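Local coordinates for protein benzoate transport porin BenP (Acinetobacter baumannii AB307-0294, PDB 5DL8) that probably serves as an OprD-family porin, a beta-barrel channel of the outer membrane that lets small molecules such as benzoate pass, at residues T22-K27 / L56-K61; D224-H229 / F260-E265. All coordinates share one frame; numbering follows the deposited sequence.

Contact 1: T22-K27 / L56-K61; sequences TEDEWK and LFYKSK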
loop_
_atom_site.group_PDB
_atom_site.type_symbol
_atom_site.label_atom_id
_atom_site.label_comp_id
_atom_site.label_asym_id
_atom_site.label_seq_id
_atom_site.Cartn_x
_atom_site.Cartn_y
_atom_site.Cartn_z
ATOM N N THR A 22 -25.387 -4.350 5.921
ATOM C CA THR A 22 -26.757 -4.932 5.780
ATOM C C THR A 22 -26.951 -5.779 4.498
ATOM O O THR A 22 -27.775 -6.711 4.488
ATOM C CB THR A 22 -27.900 -3.854 5.839
ATOM O OG1 THR A 22 -27.606 -2.798 4.927
ATOM C CG2 THR A 22 -28.105 -3.277 7.246
ATOM N N GLU A 23 -26.206 -5.452 3.432
ATOM C CA GLU A 23 -26.336 -6.092 2.097
ATOM C C GLU A 23 -25.018 -6.802 1.639
ATOM O O GLU A 23 -23.916 -6.267 1.837
ATOM C CB GLU A 23 -26.739 -4.995 1.055
ATOM C CG GLU A 23 -28.183 -4.425 1.089
ATOM C CD GLU A 23 -29.262 -5.523 0.846
ATOM O OE1 GLU A 23 -29.080 -6.408 -0.038
ATOM O OE2 GLU A 23 -30.283 -5.532 1.556
ATOM N N ASP A 24 -25.127 -7.961 0.982
ATOM C CA ASP A 24 -23.943 -8.556 0.282
ATOM C C ASP A 24 -23.366 -7.526 -0.714
ATOM O O ASP A 24 -24.135 -6.694 -1.277
ATOM C CB ASP A 24 -24.269 -9.812 -0.518
ATOM C CG ASP A 24 -24.648 -11.037 0.343
ATOM O OD1 ASP A 24 -24.684 -11.031 1.559
ATOM O OD2 ASP A 24 -24.893 -12.081 -0.263
ATOM N N GLU A 25 -22.033 -7.555 -0.866
ATOM C CA GLU A 25 -21.265 -6.691 -1.778
ATOM C C GLU A 25 -20.389 -7.655 -2.586
ATOM O O GLU A 25 -19.665 -8.477 -2.021
ATOM C CB GLU A 25 -20.358 -5.656 -1.042
ATOM C CG GLU A 25 -21.111 -4.503 -0.315
ATOM C CD GLU A 25 -20.346 -3.808 0.842
ATOM O OE1 GLU A 25 -19.107 -3.822 0.946
ATOM O OE2 GLU A 25 -21.007 -3.213 1.705
ATOM N N TRP A 26 -20.553 -7.598 -3.917
ATOM C CA TRP A 26 -19.681 -8.265 -4.878
ATOM C C TRP A 26 -18.851 -7.230 -5.676
ATOM O O TRP A 26 -19.341 -6.109 -5.944
ATOM C CB TRP A 26 -20.519 -9.036 -5.840
ATOM C CG TRP A 26 -21.376 -10.110 -5.317
ATOM C CD1 TRP A 26 -22.619 -9.966 -4.783
ATOM C CD2 TRP A 26 -21.125 -11.494 -5.393
ATOM N NE1 TRP A 26 -23.114 -11.154 -4.477
ATOM C CE2 TRP A 26 -22.229 -12.129 -4.838
ATOM C CE3 TRP A 26 -20.019 -12.272 -5.831
ATOM C CZ2 TRP A 26 -22.329 -13.538 -4.729
ATOM C CZ3 TRP A 26 -20.088 -13.691 -5.723
ATOM C CH2 TRP A 26 -21.251 -14.310 -5.178
ATOM N N LYS A 27 -17.619 -7.581 -6.081
ATOM C CA LYS A 27 -16.853 -6.687 -6.972
ATOM C C LYS A 27 -16.233 -7.550 -8.017
ATOM O O LYS A 27 -15.528 -8.469 -7.656
ATOM C CB LYS A 27 -15.782 -5.945 -6.184
ATOM C CG LYS A 27 -15.235 -4.709 -6.887
ATOM C CD LYS A 27 -14.295 -3.739 -6.115
ATOM C CE LYS A 27 -13.378 -4.418 -5.097
ATOM N NZ LYS A 27 -12.518 -3.372 -4.402
ATOM N N LEU A 56 -12.749 -11.618 -8.785
ATOM C CA LEU A 56 -14.028 -11.512 -8.120
ATOM C C LEU A 56 -13.875 -11.519 -6.569
ATOM O O LEU A 56 -13.056 -12.287 -6.025
ATOM C CB LEU A 56 -14.894 -12.693 -8.578
ATOM C CG LEU A 56 -16.353 -12.694 -8.093
ATOM C CD1 LEU A 56 -17.039 -11.446 -8.592
ATOM C CD2 LEU A 56 -17.033 -13.964 -8.531
ATOM N N PHE A 57 -14.575 -10.600 -5.925
ATOM C CA PHE A 57 -14.517 -10.366 -4.458
ATOM C C PHE A 57 -15.960 -10.357 -3.895
ATOM O O PHE A 57 -16.880 -9.714 -4.427
ATOM C CB PHE A 57 -13.840 -9.020 -4.069
ATOM C CG PHE A 57 -12.476 -8.855 -4.661
ATOM C CD1 PHE A 57 -12.327 -8.290 -5.936
ATOM C CD2 PHE A 57 -11.352 -9.334 -4.008
ATOM C CE1 PHE A 57 -11.076 -8.174 -6.520
ATOM C CE2 PHE A 57 -10.088 -9.191 -4.567
ATOM C CZ PHE A 57 -9.950 -8.662 -5.838
ATOM N N TYR A 58 -16.137 -11.108 -2.833
ATOM C CA TYR A 58 -17.400 -11.285 -2.211
ATOM C C TYR A 58 -17.278 -10.973 -0.723
ATOM O O TYR A 58 -16.321 -11.455 -0.041
ATOM C CB TYR A 58 -17.864 -12.698 -2.411
ATOM C CG TYR A 58 -19.105 -13.021 -1.586
ATOM C CD1 TYR A 58 -20.385 -12.520 -1.946
ATOM C CD2 TYR A 58 -19.008 -13.836 -0.428
ATOM C CE1 TYR A 58 -21.499 -12.842 -1.171
ATOM C CE2 TYR A 58 -20.110 -14.167 0.299
ATOM C CZ TYR A 58 -21.328 -13.673 -0.073
ATOM O OH TYR A 58 -22.347 -13.992 0.713
ATOM N N LYS A 59 -18.237 -10.170 -0.246
ATOM C CA LYS A 59 -18.393 -9.897 1.164
ATOM C C LYS A 59 -19.779 -9.980 1.616
ATOM O O LYS A 59 -20.570 -9.063 1.335
ATOM C CB LYS A 59 -18.046 -8.475 1.457
ATOM C CG LYS A 59 -16.649 -8.095 1.107
ATOM C CD LYS A 59 -16.404 -6.645 1.468
ATOM C CE LYS A 59 -16.699 -6.460 2.939
ATOM N NZ LYS A 59 -15.972 -5.246 3.372
ATOM N N SER A 60 -20.074 -10.986 2.406
ATOM C CA SER A 60 -21.424 -11.116 2.916
ATOM C C SER A 60 -21.892 -9.980 3.840
ATOM O O SER A 60 -21.127 -9.355 4.566
ATOM C CB SER A 60 -21.663 -12.464 3.609
ATOM O OG SER A 60 -21.148 -12.477 4.923
ATOM N N LYS A 61 -23.196 -9.750 3.805
ATOM C CA LYS A 61 -23.827 -9.058 4.919
ATOM C C LYS A 61 -23.554 -9.853 6.216
ATOM O O LYS A 61 -23.283 -11.072 6.209
ATOM C CB LYS A 61 -25.352 -8.891 4.702
ATOM C CG LYS A 61 -26.199 -10.172 4.769
ATOM C CD LYS A 61 -27.698 -9.890 4.479
ATOM C CE LYS A 61 -28.454 -11.075 3.854
ATOM N NZ LYS A 61 -29.835 -10.756 3.391
#
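Glu25 and Lys59 pair across strand segments 25-27 and 56-59, antiparallel at 171° with axes 4.7 Å apart. They form a hydrogen-bonded pair, with Lys59 N to Glu25 O at 2.8 Å and Glu25 N to Lys59 O at 3.0 Å. Lys27 and Phe57 form the next such pair, and Trp26 and Tyr58 between them make a non-hydrogen-bonded pair whose side chains share one face of the sheet. Here Tyr58 turns an edge to the indole: its CD1 sits 3.4 Å above the plane of the Trp26 ring, over its centre, and the six-membered rings are inclined at 51°. The Tyr58 ring owes this position to a CG anti to the backbone N (chi1 171°), and Leu56 CD1 adds an apolar contact at the indole edge. Phe407, the C-terminal residue, which follows the neighbouring strand 394-406, also stacks on Trp26.

Beyond the last strand pair, Asp24 takes over the bonding. Its OD1 accepts Lys61 N at 3.0 Å through the anti side of the carboxylate, while OD2 lies at the edge of the Tyr58 ring, in its plane, and takes a weak bond from Tyr58 OH at 3.3 Å. Carboxylate and ring are almost perpendicular. Lys61 lays its aliphatic chain against the Thr22 backbone, CD lying 3.2 Å from Thr22 O. On the other sheet face Glu25 and Lys59 run alongside each other, but Glu25 OE1 and Lys59 NZ stay 4.2 Å apart, beyond a salt bridge.

The chemistry thus changes along the hairpin of strands 25-39 and 47-65: backbone bonds and an aromatic pair hold its regular part, whereas one carboxylate, bridging a main-chain N-H and, weakly, a phenol, ties the two segments where regular pairing stops.

Contact 2: D224-H229 / F260-E265; sequences DLYNKH and FDIDAE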
loop_
_atom_site.group_PDB
_atom_site.type_symbol
_atom_site.label_atom_id
_atom_site.label_comp_id
_atom_site.label_asym_id
_atom_site.label_seq_id
_atom_site.Cartn_x
_atom_site.Cartn_y
_atom_site.Cartn_z
ATOM N N ASP A 224 10.867 -11.796 15.726
ATOM C CA ASP A 224 12.293 -12.202 15.342
ATOM C C ASP A 224 12.898 -11.302 14.275
ATOM O O ASP A 224 14.015 -11.505 13.836
ATOM C CB ASP A 224 12.404 -13.660 14.785
ATOM C CG ASP A 224 11.393 -14.679 15.437
ATOM O OD1 ASP A 224 11.671 -14.884 16.631
ATOM O OD2 ASP A 224 10.367 -15.237 14.735
ATOM N N LEU A 225 12.124 -10.319 13.782
ATOM C CA LEU A 225 12.654 -9.321 12.832
ATOM C C LEU A 225 12.808 -7.914 13.526
ATOM O O LEU A 225 13.926 -7.485 13.834
ATOM C CB LEU A 225 11.798 -9.305 11.536
ATOM C CG LEU A 225 11.456 -10.691 10.937
ATOM C CD1 LEU A 225 10.661 -10.593 9.622
ATOM C CD2 LEU A 225 12.759 -11.393 10.645
ATOM N N TYR A 226 11.709 -7.225 13.808
ATOM C CA TYR A 226 11.747 -5.862 14.356
ATOM C C TYR A 226 10.364 -5.450 14.904
ATOM O O TYR A 226 9.292 -6.024 14.580
ATOM C CB TYR A 226 12.326 -4.856 13.339
ATOM C CG TYR A 226 11.520 -4.677 12.016
ATOM C CD1 TYR A 226 10.478 -3.753 11.918
ATOM C CD2 TYR A 226 11.884 -5.367 10.841
ATOM C CE1 TYR A 226 9.725 -3.605 10.707
ATOM C CE2 TYR A 226 11.205 -5.226 9.663
ATOM C CZ TYR A 226 10.123 -4.382 9.587
ATOM O OH TYR A 226 9.474 -4.224 8.383
ATOM N N ASN A 227 10.433 -4.480 15.767
ATOM C CA ASN A 227 9.256 -3.839 16.390
ATOM C C ASN A 227 9.084 -2.441 15.909
ATOM O O ASN A 227 10.031 -1.706 15.747
ATOM C CB ASN A 227 9.440 -3.904 17.905
ATOM C CG ASN A 227 9.456 -5.358 18.395
ATOM O OD1 ASN A 227 8.745 -6.219 17.856
ATOM N ND2 ASN A 227 10.331 -5.658 19.338
ATOM N N LYS A 228 7.880 -2.073 15.589
ATOM C CA LYS A 228 7.635 -0.777 14.948
ATOM C C LYS A 228 6.555 0.010 15.674
ATOM O O LYS A 228 5.489 -0.508 15.986
ATOM C CB LYS A 228 7.278 -1.014 13.521
ATOM C CG LYS A 228 6.845 0.183 12.679
ATOM C CD LYS A 228 6.215 -0.443 11.442
ATOM C CE LYS A 228 5.850 0.481 10.257
ATOM N NZ LYS A 228 6.988 0.965 9.405
ATOM N N HIS A 229 6.880 1.262 15.965
ATOM C CA HIS A 229 5.888 2.282 16.481
ATOM C C HIS A 229 5.621 3.354 15.387
ATOM O O HIS A 229 6.551 3.840 14.711
ATOM C CB HIS A 229 6.370 3.003 17.769
ATOM C CG HIS A 229 6.600 2.104 18.923
ATOM N ND1 HIS A 229 5.740 2.044 20.014
ATOM C CD2 HIS A 229 7.623 1.265 19.208
ATOM C CE1 HIS A 229 6.191 1.148 20.876
ATOM N NE2 HIS A 229 7.334 0.672 20.426
ATOM N N PHE A 260 19.406 -8.311 13.188
ATOM C CA PHE A 260 19.627 -7.260 12.182
ATOM C C PHE A 260 20.246 -5.917 12.585
ATOM O O PHE A 260 20.728 -5.129 11.743
ATOM C CB PHE A 260 18.347 -7.025 11.327
ATOM C CG PHE A 260 17.837 -8.264 10.650
ATOM C CD1 PHE A 260 18.486 -8.792 9.494
ATOM C CD2 PHE A 260 16.750 -8.951 11.173
ATOM C CE1 PHE A 260 18.016 -9.947 8.850
ATOM C CE2 PHE A 260 16.289 -10.136 10.567
ATOM C CZ PHE A 260 16.915 -10.636 9.393
ATOM N N ASP A 261 20.297 -5.529 13.808
ATOM C CA ASP A 261 20.681 -4.083 13.898
ATOM C C ASP A 261 19.779 -3.154 12.911
ATOM O O ASP A 261 20.202 -2.590 11.832
ATOM C CB ASP A 261 22.234 -3.908 13.709
ATOM C CG ASP A 261 23.080 -4.610 14.871
ATOM O OD1 ASP A 261 22.538 -5.282 15.772
ATOM O OD2 ASP A 261 24.299 -4.434 14.925
ATOM N N ILE A 262 18.500 -3.205 13.203
ATOM C CA ILE A 262 17.541 -2.221 12.731
ATOM C C ILE A 262 17.529 -1.118 13.834
ATOM O O ILE A 262 17.408 -1.409 15.017
ATOM C CB ILE A 262 16.245 -2.911 12.417
ATOM C CG1 ILE A 262 16.403 -3.833 11.135
ATOM C CG2 ILE A 262 15.158 -1.909 12.280
ATOM C CD1 ILE A 262 15.249 -4.832 10.819
ATOM N N ASP A 263 17.872 0.113 13.439
ATOM C CA ASP A 263 17.893 1.290 14.288
ATOM C C ASP A 263 17.499 2.524 13.407
ATOM O O ASP A 263 18.377 3.241 12.845
ATOM C CB ASP A 263 19.270 1.491 14.774
ATOM C CG ASP A 263 19.374 2.728 15.666
ATOM O OD1 ASP A 263 18.518 2.872 16.541
ATOM O OD2 ASP A 263 20.317 3.501 15.492
ATOM N N ALA A 264 16.219 2.777 13.269
ATOM C CA ALA A 264 15.799 3.925 12.469
ATOM C C ALA A 264 14.540 4.634 12.903
ATOM O O ALA A 264 13.526 4.003 13.263
ATOM C CB ALA A 264 15.628 3.486 10.982
ATOM N N GLU A 265 14.591 5.939 12.753
ATOM C CA GLU A 265 13.366 6.804 12.919
ATOM C C GLU A 265 13.061 7.448 11.552
ATOM O O GLU A 265 14.028 7.829 10.801
ATOM C CB GLU A 265 13.574 7.953 13.888
ATOM C CG GLU A 265 13.807 7.494 15.285
ATOM C CD GLU A 265 14.073 8.706 16.211
ATOM O OE1 GLU A 265 15.191 9.296 16.079
ATOM O OE2 GLU A 265 13.127 9.118 16.965
#
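Tyr226 and Ile262 make the closest approach of the two segments, Ile262 CD1 reaching to 3.4 Å from Tyr226 CD2. The methyl comes at the tyrosine ring obliquely, and also lies 3.9 Å from Tyr226 CB. An extended end to the isoleucine chain (chi2 169°) carries CD1 forward. Phe188, from the short strand 187-190, touches Leu225, Tyr226 and Ile262 alike and so adds to this buried cluster, while Pro296 and Pro294 from a loop pack on Tyr226 and Ile262 respectively.

Next to it the packing is looser. Leu225 and Phe260 run alongside each other and meet through Leu225 CD2 and Phe260 CE2 at 3.7 Å. The edge of the same ring faces Asp224 O, although Phe260 CE2 is still 4.2 Å from that oxygen. Phe260 is partly exposed, in contrast to Leu225 and Ile262, and the next residue, Asp261, is exposed.

The backbones do not pair: the nearest CA atoms, those of Tyr226 and Ile262, are 7.0 Å apart. Strand 243-255 lies between strands 226-238 and 263-275 in the order of the wall, and main-chain bonds from Leu225 to Asp256 and from Ile262 to Asp255 attach both segments to the end of that strand and the residue after it. Leu225 and Tyr226 both face Leu222 of strand 213-222, a classic beta bulge. Side chains thus meet over the end of an intervening strand, an apolar cluster at the rim of an antiparallel beta-barrel, where its strands give way to loops.

In the fold
Contact 1 is a surface contact and contact 2 a buried one, set on opposite sides of the chain's centre with their own centres 38 Å apart. Both belong to the barrel wall, yet they share no strand. Contact 1 joins direct neighbours, strands 25-39 and 47-65, and rests on main-chain hydrogen bonds helped by charged and aromatic side chains. Contact 2 joins the loop-side starts of strands 226-238 and 263-275, one place removed in the wall, through apolar and aromatic side chains. The first therefore continues the wall itself, beside the chain's C-terminal strand; the second packs residues at the strand starts against the loop holding Pro294 and Pro296 and the small hairpin 187-196.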